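Local coordinates for EmGH1 (Erythrobacter marinus, PDB 5Z87), which is probably a beta-glucosidase of glycoside hydrolase family 3, releasing glucose from the ends of beta-linked glucosides, at residues A[70-75]-A[105-110]; A[113-118]-A[123-128]; A[273-278]-A[377-382]. All blocks are in the same frame, centred on the assembly; numbering follows the deposited sequence.

Contact 1 (A[70-75]-A[105-110]); sequences DVMSDP and ARAVMA
M72 reaches A107 through a chain that runs straight and then bends. CG stands anti to the carbonyl carbon, beside the backbone N (chi1 -65°). The next torsion keeps the chain extended (chi2 174°). The turn comes at the thioether, where a chi3 of 75° swings the methyl round toward helix 101-116. M72 CE then meets A107 CB at 3.6 Å. This is a methyl-to-methyl contact. The line of the SD-CE bond runs on almost straight to A107 CB, and the alanine methyl receives it on its flank. M72 CE also lies 3.7 Å from A107 O, so it rests on the backbone of the helix as well as on the methyl. V108 adds little, because its side chain leaves in the other direction; its backbone N is 4.5 Å from M72 CE.

No hydrogen bond links the two segments, and the area buried between them is small. The nearest CA atoms, those of M72 and A107, are 7.7 Å apart. The flexible thioether spans that gap with its terminal methyl. The contact is van der Waals packing. D74 sits at the N-cap of helix 75-81, and its OD1 accepts from the backbone N of G77.

M72 also packs on A95 and M111, while P75 touches E114 and R118. The contact thus lays helix 68-73 beside helix 101-116, the helix that connects strand 91-93 to strand 126-129 in the TIM-barrel domain.

Contact 2 (A[113-118]-A[123-128]); sequences QEVVSR and IPAFVF. With EDO (1,2-ethanediol), chain M.
V115 and V116 meet the chain that leads into strand 126-129. V115 CG1 lies 3.6 Å from I123 O and 3.8 Å from A125 N. It rests on backbone, with A125 CB at the edge of reach. CG1 is anti to the backbone N of V115 (chi1 175°), which carries it over the backbone between I123 and A125. V116 CG2 instead sits over the face of the P124 ring, 3.8 Å from P124 CA and 3.9 Å from P124 CB.

The next shell ties together the last residues of 113-118. E114 O takes two donors from opposite faces of its carbonyl plane. S117 OG donates to E114 O at 3.0 Å, and R118 NH2 to the same E114 O at 3.3 Å. R118 NH2 also forms a salt bridge to E114 OE1 at 2.8 Å, on the anti side of the carboxylate. Both acceptors lie in the guanidinium plane, which should limit its rotation. R118 NE makes a further salt bridge to E79. A 1,2-ethanediol donates from O1 to S117 O.

The segments close the end of a beta-alpha-beta unit. Only methyls and a proline ring meet across them, set against backbone, with no hydrogen bond. A125 N bonds to Q112 OE1 and P124 O to K380 NZ. The valines therefore pack, while the bonds to Q112 and K380 are likely to hold the strand-side backbone.

Contact 3 (A[273-278]-A[377-382]); sequences GSIGLM and LAAKFK
I275, K382 and A379 carry this contact. I275 gives most, and its two branches go to different partners. I275 CG2 meets A379 CB at 3.5 Å, methyl against methyl. I275 CD1 instead reaches the aliphatic chain of K382, 3.7 Å from K382 CD. I275 CG1 joins in at 4.0 Å from the same K382 CD. The two side chains cross obliquely, so the isoleucine touches K382 from CG to CE. K382 is set for this by its torsions. K382 CG points away from its own N (chi1 -179°) and the rest of the chain is extended, so the methylenes run past I275. The ammonium group goes on toward G273, but K382 NZ stays 4.4 Å from G273 O, too far for a hydrogen bond. Cutting I275 back to an alanine is likely to open a gap over A379 and leave the methylenes of K382 without their apolar partner.

The loop is held from its own side. S274 OG donates to G276 O at 2.8 Å, in the carbonyl plane. Q216 binds both G273 O and I275 N through its side-chain amide. G273 has positive phi, which a glycine adopts easily, and here the chain leaves a helix and turns toward the strand.

I275 stands just before strand 276-279, and it also packs on A229 and Y309 of the two flanking strands. Helix 366-382 therefore lies against the N-terminal ends of parallel barrel strands, the end from which strand 276-279 sets out.

How the contacts relate
All three contacts belong to the TIM-barrel domain and rest on van der Waals packing, without a hydrogen bond between their segments. Contact 2 is the most buried. Contacts 1 and 3 are partly buried, and contact 1 covers the least area. Contacts 1 and 2 share helix 101-116, and V108 of contact 1 packs on V127 of contact 2. Contacts 2 and 3 reach the same parallel sheet and meet through helix 366-382, where F126 packs on K380 and A379. Contacts 1 and 3 do not touch. Helix meets helix in contact 1, whereas contacts 2 and 3 set helices against chain entering strands. Contact 3 differs in using the methylenes of a charged lysine.

Contact 1 (A[70-75]-A[105-110])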
loop_
_atom_site.group_PDB
_atom_site.type_symbol
_atom_site.label_atom_id
_atom_site.label_comp_id
_atom_site.label_asym_id
_atom_site.label_seq_id
_atom_site.Cartn_x
_atom_site.Cartn_y
_atom_site.Cartn_z
ATOM N N ASP A 70 -3.402 16.694 -36.773
ATOM C CA ASP A 70 -3.445 16.134 -38.125
ATOM C C ASP A 70 -4.748 16.442 -38.843
ATOM O O ASP A 70 -4.770 16.490 -40.075
ATOM C CB ASP A 70 -3.236 14.624 -38.085
ATOM C CG ASP A 70 -1.790 14.254 -37.852
ATOM O OD1 ASP A 70 -0.963 15.172 -37.619
ATOM O OD2 ASP A 70 -1.480 13.048 -37.910
ATOM N N VAL A 71 -5.839 16.613 -38.099
ATOM C CA VAL A 71 -7.079 17.082 -38.691
ATOM C C VAL A 71 -6.928 18.531 -39.147
ATOM O O VAL A 71 -7.337 18.895 -40.254
ATOM C CB VAL A 71 -8.230 16.908 -37.682
ATOM C CG1 VAL A 71 -9.556 17.347 -38.285
ATOM C CG2 VAL A 71 -8.297 15.462 -37.211
ATOM N N MET A 72 -6.305 19.370 -38.322
ATOM C CA MET A 72 -6.207 20.789 -38.644
ATOM C C MET A 72 -5.255 21.042 -39.805
ATOM O O MET A 72 -5.528 21.892 -40.662
ATOM C CB MET A 72 -5.753 21.569 -37.417
ATOM C CG MET A 72 -6.741 21.543 -36.290
ATOM S SD MET A 72 -6.062 22.324 -34.820
ATOM C CE MET A 72 -6.151 24.066 -35.205
ATOM N N SER A 73 -4.130 20.325 -39.848
ATOM C CA SER A 73 -3.108 20.603 -40.852
ATOM C C SER A 73 -3.492 20.110 -42.242
ATOM O O SER A 73 -2.986 20.639 -43.236
ATOM C CB SER A 73 -1.772 19.971 -40.443
ATOM O OG SER A 73 -1.804 18.557 -40.592
ATOM N N ASP A 74 -4.355 19.096 -42.342
ATOM C CA ASP A 74 -4.631 18.485 -43.638
ATOM C C ASP A 74 -5.937 17.707 -43.579
ATOM O O ASP A 74 -5.920 16.470 -43.518
ATOM C CB ASP A 74 -3.473 17.569 -44.045
ATOM C CG ASP A 74 -3.573 17.081 -45.486
ATOM O OD1 ASP A 74 -4.525 17.454 -46.202
ATOM O OD2 ASP A 74 -2.685 16.315 -45.901
ATOM N N PRO A 75 -7.084 18.386 -43.578
ATOM C CA PRO A 75 -8.351 17.653 -43.392
ATOM C C PRO A 75 -8.651 16.666 -44.509
ATOM O O PRO A 75 -9.172 15.580 -44.228
ATOM C CB PRO A 75 -9.399 18.774 -43.296
ATOM C CG PRO A 75 -8.692 20.041 -43.699
ATOM C CD PRO A 75 -7.251 19.838 -43.419
ATOM N N ALA A 105 -8.252 30.881 -31.729
ATOM C CA ALA A 105 -9.659 30.987 -32.100
ATOM C C ALA A 105 -9.863 30.871 -33.607
ATOM O O ALA A 105 -10.806 30.215 -34.063
ATOM C CB ALA A 105 -10.219 32.309 -31.588
ATOM N N ARG A 106 -8.992 31.497 -34.399
ATOM C CA ARG A 106 -9.169 31.440 -35.846
ATOM C C ARG A 106 -8.861 30.048 -36.376
ATOM O O ARG A 106 -9.543 29.565 -37.286
ATOM C CB ARG A 106 -8.299 32.496 -36.537
ATOM C CG ARG A 106 -8.863 33.916 -36.409
ATOM C CD ARG A 106 -8.064 34.945 -37.227
ATOM N NE ARG A 106 -6.747 35.215 -36.650
ATOM C CZ ARG A 106 -6.488 36.209 -35.802
ATOM N NH1 ARG A 106 -7.454 37.045 -35.440
ATOM N NH2 ARG A 106 -5.261 36.365 -35.317
ATOM N N ALA A 107 -7.846 29.382 -35.815
ATOM C CA ALA A 107 -7.494 28.059 -36.323
ATOM C C ALA A 107 -8.589 27.041 -36.020
ATOM O O ALA A 107 -8.806 26.112 -36.809
ATOM C CB ALA A 107 -6.141 27.610 -35.756
ATOM N N VAL A 108 -9.312 27.217 -34.910
ATOM C CA VAL A 108 -10.414 26.312 -34.604
ATOM C C VAL A 108 -11.598 26.589 -35.524
ATOM O O VAL A 108 -12.280 25.661 -35.977
ATOM C CB VAL A 108 -10.806 26.433 -33.120
ATOM C CG1 VAL A 108 -12.051 25.625 -32.833
ATOM C CG2 VAL A 108 -9.668 25.973 -32.223
ATOM N N MET A 109 -11.873 27.868 -35.798
ATOM C CA MET A 109 -12.946 28.211 -36.729
ATOM C C MET A 109 -12.726 27.542 -38.078
ATOM O O MET A 109 -13.601 26.827 -38.576
ATOM C CB MET A 109 -13.039 29.722 -36.877
ATOM C CG MET A 109 -13.727 30.364 -35.700
ATOM S SD MET A 109 -13.193 32.049 -35.522
ATOM C CE MET A 109 -14.198 32.875 -36.768
ATOM N N ALA A 110 -11.530 27.705 -38.645
ATOM C CA ALA A 110 -11.212 27.059 -39.914
ATOM C C ALA A 110 -11.419 25.550 -39.837
ATOM O O ALA A 110 -11.990 24.953 -40.755
ATOM C CB ALA A 110 -9.772 27.388 -40.317
#

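Contact 2 (A[113-118]-A[123-128])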
loop_
_atom_site.group_PDB
_atom_site.type_symbol
_atom_site.label_atom_id
_atom_site.label_comp_id
_atom_site.label_asym_id
_atom_site.label_seq_id
_atom_site.Cartn_x
_atom_site.Cartn_y
_atom_site.Cartn_z
ATOM N N GLN A 113 -15.145 24.544 -39.633
ATOM C CA GLN A 113 -15.802 24.677 -40.930
ATOM C C GLN A 113 -15.547 23.443 -41.785
ATOM O O GLN A 113 -16.449 22.967 -42.482
ATOM C CB GLN A 113 -15.304 25.953 -41.627
ATOM C CG GLN A 113 -16.100 26.439 -42.835
ATOM C CD GLN A 113 -15.569 27.778 -43.396
ATOM O OE1 GLN A 113 -15.591 28.809 -42.710
ATOM N NE2 GLN A 113 -15.081 27.755 -44.639
ATOM N N GLU A 114 -14.326 22.895 -41.722
ATOM C CA GLU A 114 -14.032 21.629 -42.394
ATOM C C GLU A 114 -14.856 20.487 -41.819
ATOM O O GLU A 114 -15.274 19.576 -42.548
ATOM C CB GLU A 114 -12.549 21.291 -42.263
ATOM C CG GLU A 114 -11.629 22.280 -42.905
ATOM C CD GLU A 114 -11.559 22.110 -44.415
ATOM O OE1 GLU A 114 -12.155 21.136 -44.943
ATOM O OE2 GLU A 114 -10.904 22.956 -45.066
ATOM N N VAL A 115 -15.060 20.494 -40.503
ATOM C CA VAL A 115 -15.843 19.441 -39.873
ATOM C C VAL A 115 -17.309 19.584 -40.257
ATOM O O VAL A 115 -17.954 18.629 -40.704
ATOM C CB VAL A 115 -15.655 19.487 -38.346
ATOM C CG1 VAL A 115 -16.555 18.477 -37.659
ATOM C CG2 VAL A 115 -14.188 19.282 -37.980
ATOM N N VAL A 116 -17.847 20.788 -40.091
ATOM C CA VAL A 116 -19.272 21.028 -40.305
ATOM C C VAL A 116 -19.642 20.791 -41.766
ATOM O O VAL A 116 -20.729 20.285 -42.077
ATOM C CB VAL A 116 -19.620 22.454 -39.828
ATOM C CG1 VAL A 116 -20.808 23.040 -40.593
ATOM C CG2 VAL A 116 -19.889 22.455 -38.313
ATOM N N SER A 117 -18.735 21.118 -42.685
ATOM C CA SER A 117 -19.014 20.914 -44.099
ATOM C C SER A 117 -19.070 19.442 -44.474
ATOM O O SER A 117 -19.574 19.109 -45.550
ATOM C CB SER A 117 -17.952 21.599 -44.947
ATOM O OG SER A 117 -16.753 20.856 -44.835
ATOM N N ARG A 118 -18.545 18.560 -43.627
ATOM C CA ARG A 118 -18.569 17.135 -43.916
ATOM C C ARG A 118 -19.795 16.438 -43.338
ATOM O O ARG A 118 -20.275 15.469 -43.931
ATOM C CB ARG A 118 -17.290 16.475 -43.397
ATOM C CG ARG A 118 -16.125 16.593 -44.374
ATOM C CD ARG A 118 -14.770 16.558 -43.669
ATOM N NE ARG A 118 -13.691 16.319 -44.626
ATOM C CZ ARG A 118 -12.904 17.270 -45.115
ATOM N NH1 ARG A 118 -11.955 16.960 -45.991
ATOM N NH2 ARG A 118 -13.061 18.529 -44.727
ATOM N N ILE A 123 -22.814 18.824 -37.764
ATOM C CA ILE A 123 -22.365 18.583 -36.392
ATOM C C ILE A 123 -20.933 19.089 -36.240
ATOM O O ILE A 123 -20.030 18.610 -36.944
ATOM C CB ILE A 123 -22.475 17.094 -36.022
ATOM C CG1 ILE A 123 -23.886 16.570 -36.333
ATOM C CG2 ILE A 123 -22.081 16.868 -34.538
ATOM C CD1 ILE A 123 -24.035 15.034 -36.276
ATOM N N PRO A 124 -20.678 20.062 -35.374
ATOM C CA PRO A 124 -19.296 20.474 -35.108
ATOM C C PRO A 124 -18.601 19.476 -34.184
ATOM O O PRO A 124 -19.223 18.608 -33.569
ATOM C CB PRO A 124 -19.448 21.853 -34.438
ATOM C CG PRO A 124 -20.949 22.159 -34.460
ATOM C CD PRO A 124 -21.632 20.828 -34.555
ATOM N N ALA A 125 -17.283 19.608 -34.111
ATOM C CA ALA A 125 -16.484 18.808 -33.193
ATOM C C ALA A 125 -16.517 19.388 -31.782
ATOM O O ALA A 125 -16.605 20.603 -31.592
ATOM C CB ALA A 125 -15.039 18.736 -33.685
ATOM N N PHE A 126 -16.475 18.504 -30.779
ATOM C CA PHE A 126 -15.972 18.924 -29.475
ATOM C C PHE A 126 -14.499 19.274 -29.641
ATOM O O PHE A 126 -13.765 18.598 -30.365
ATOM C CB PHE A 126 -16.136 17.823 -28.415
ATOM C CG PHE A 126 -17.373 17.976 -27.554
ATOM C CD1 PHE A 126 -17.638 19.162 -26.886
ATOM C CD2 PHE A 126 -18.280 16.934 -27.427
ATOM C CE1 PHE A 126 -18.786 19.302 -26.104
ATOM C CE2 PHE A 126 -19.434 17.071 -26.637
ATOM C CZ PHE A 126 -19.681 18.250 -25.981
ATOM N N VAL A 127 -14.078 20.364 -29.018
ATOM C CA VAL A 127 -12.688 20.798 -29.040
ATOM C C VAL A 127 -12.217 20.725 -27.595
ATOM O O VAL A 127 -12.551 21.599 -26.784
ATOM C CB VAL A 127 -12.522 22.209 -29.620
ATOM C CG1 VAL A 127 -11.053 22.639 -29.593
ATOM C CG2 VAL A 127 -13.071 22.258 -31.039
ATOM N N PHE A 128 -11.464 19.679 -27.260
ATOM C CA PHE A 128 -11.113 19.388 -25.871
ATOM C C PHE A 128 -9.740 19.966 -25.557
ATOM O O PHE A 128 -8.774 19.715 -26.289
ATOM C CB PHE A 128 -11.113 17.876 -25.603
ATOM C CG PHE A 128 -12.479 17.252 -25.571
ATOM C CD1 PHE A 128 -13.393 17.603 -24.589
ATOM C CD2 PHE A 128 -12.840 16.290 -26.507
ATOM C CE1 PHE A 128 -14.656 17.022 -24.538
ATOM C CE2 PHE A 128 -14.090 15.695 -26.459
ATOM C CZ PHE A 128 -15.013 16.081 -25.475
HETATM C C1 EDO M . -22.363 19.004 -47.709
HETATM O O1 EDO M . -22.156 18.073 -46.636
HETATM C C2 EDO M . -21.186 18.982 -48.678
HETATM O O2 EDO M . -21.678 19.098 -50.020
#

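Contact 3 (A[273-278]-A[377-382])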
loop_
_atom_site.group_PDB
_atom_site.type_symbol
_atom_site.label_atom_id
_atom_site.label_comp_id
_atom_site.label_asym_id
_atom_site.label_seq_id
_atom_site.Cartn_x
_atom_site.Cartn_y
_atom_site.Cartn_z
ATOM N N GLY A 273 -23.601 18.649 -11.960
ATOM C CA GLY A 273 -24.050 18.424 -13.321
ATOM C C GLY A 273 -22.956 18.350 -14.358
ATOM O O GLY A 273 -23.176 18.762 -15.505
ATOM N N SER A 274 -21.772 17.858 -13.984
ATOM C CA SER A 274 -20.715 17.607 -14.955
ATOM C C SER A 274 -21.276 16.851 -16.157
ATOM O O SER A 274 -22.000 15.870 -16.002
ATOM C CB SER A 274 -19.576 16.811 -14.294
ATOM O OG SER A 274 -18.530 16.496 -15.211
ATOM N N ILE A 275 -20.951 17.328 -17.354
ATOM C CA ILE A 275 -21.468 16.734 -18.579
ATOM C C ILE A 275 -20.627 15.531 -18.991
ATOM O O ILE A 275 -21.147 14.562 -19.558
ATOM C CB ILE A 275 -21.510 17.813 -19.688
ATOM C CG1 ILE A 275 -22.570 18.869 -19.397
ATOM C CG2 ILE A 275 -21.763 17.217 -21.071
ATOM C CD1 ILE A 275 -22.495 20.062 -20.354
ATOM N N GLY A 276 -19.318 15.575 -18.737
ATOM C CA GLY A 276 -18.420 14.512 -19.123
ATOM C C GLY A 276 -17.733 13.868 -17.925
ATOM O O GLY A 276 -17.773 14.372 -16.792
ATOM N N LEU A 277 -17.088 12.737 -18.202
ATOM C CA LEU A 277 -16.342 11.967 -17.214
ATOM C C LEU A 277 -15.307 11.155 -17.968
ATOM O O LEU A 277 -15.617 10.608 -19.035
ATOM C CB LEU A 277 -17.264 11.048 -16.405
ATOM C CG LEU A 277 -16.599 10.028 -15.467
ATOM C CD1 LEU A 277 -17.419 9.921 -14.198
ATOM C CD2 LEU A 277 -16.478 8.661 -16.125
ATOM N N MET A 278 -14.089 11.075 -17.424
ATOM C CA MET A 278 -13.019 10.270 -18.019
ATOM C C MET A 278 -12.627 9.117 -17.094
ATOM O O MET A 278 -12.555 9.287 -15.875
ATOM C CB MET A 278 -11.787 11.127 -18.330
ATOM C CG MET A 278 -10.609 10.356 -18.917
ATOM S SD MET A 278 -9.155 11.417 -19.136
ATOM C CE MET A 278 -9.631 12.404 -20.543
ATOM N N LEU A 377 -24.062 13.496 -28.770
ATOM C CA LEU A 377 -24.881 14.521 -29.418
ATOM C C LEU A 377 -25.602 15.384 -28.393
ATOM O O LEU A 377 -25.665 16.611 -28.536
ATOM C CB LEU A 377 -25.884 13.857 -30.358
ATOM C CG LEU A 377 -25.206 13.185 -31.551
ATOM C CD1 LEU A 377 -26.237 12.407 -32.360
ATOM C CD2 LEU A 377 -24.489 14.211 -32.406
ATOM N N ALA A 378 -26.132 14.766 -27.335
ATOM C CA ALA A 378 -26.850 15.540 -26.328
ATOM C C ALA A 378 -25.916 16.520 -25.637
ATOM O O ALA A 378 -26.294 17.669 -25.362
ATOM C CB ALA A 378 -27.512 14.605 -25.314
ATOM N N ALA A 379 -24.677 16.091 -25.376
ATOM C CA ALA A 379 -23.706 16.991 -24.770
ATOM C C ALA A 379 -23.393 18.148 -25.709
ATOM O O ALA A 379 -23.287 19.301 -25.270
ATOM C CB ALA A 379 -22.431 16.223 -24.395
ATOM N N LYS A 380 -23.273 17.864 -27.010
ATOM C CA LYS A 380 -22.985 18.932 -27.969
ATOM C C LYS A 380 -24.122 19.956 -28.014
ATOM O O LYS A 380 -23.875 21.168 -28.006
ATOM C CB LYS A 380 -22.721 18.339 -29.354
ATOM C CG LYS A 380 -21.468 17.505 -29.415
ATOM C CD LYS A 380 -21.179 16.961 -30.800
ATOM C CE LYS A 380 -19.694 16.560 -30.891
ATOM N NZ LYS A 380 -19.305 15.940 -32.195
ATOM N N PHE A 381 -25.371 19.494 -28.040
ATOM C CA PHE A 381 -26.492 20.425 -27.982
ATOM C C PHE A 381 -26.428 21.273 -26.716
ATOM O O PHE A 381 -26.504 22.508 -26.778
ATOM C CB PHE A 381 -27.821 19.660 -28.079
ATOM C CG PHE A 381 -28.183 19.247 -29.499
ATOM C CD1 PHE A 381 -28.481 20.210 -30.467
ATOM C CD2 PHE A 381 -28.227 17.906 -29.864
ATOM C CE1 PHE A 381 -28.800 19.844 -31.780
ATOM C CE2 PHE A 381 -28.556 17.526 -31.173
ATOM C CZ PHE A 381 -28.841 18.498 -32.133
ATOM N N LYS A 382 -26.224 20.624 -25.560
ATOM C CA LYS A 382 -26.148 21.334 -24.283
ATOM C C LYS A 382 -25.047 22.399 -24.278
ATOM O O LYS A 382 -25.216 23.476 -23.688
ATOM C CB LYS A 382 -25.923 20.327 -23.143
ATOM C CG LYS A 382 -25.864 20.974 -21.748
ATOM C CD LYS A 382 -26.219 19.992 -20.612
ATOM C CE LYS A 382 -26.239 20.702 -19.266
ATOM N NZ LYS A 382 -26.559 19.801 -18.112
#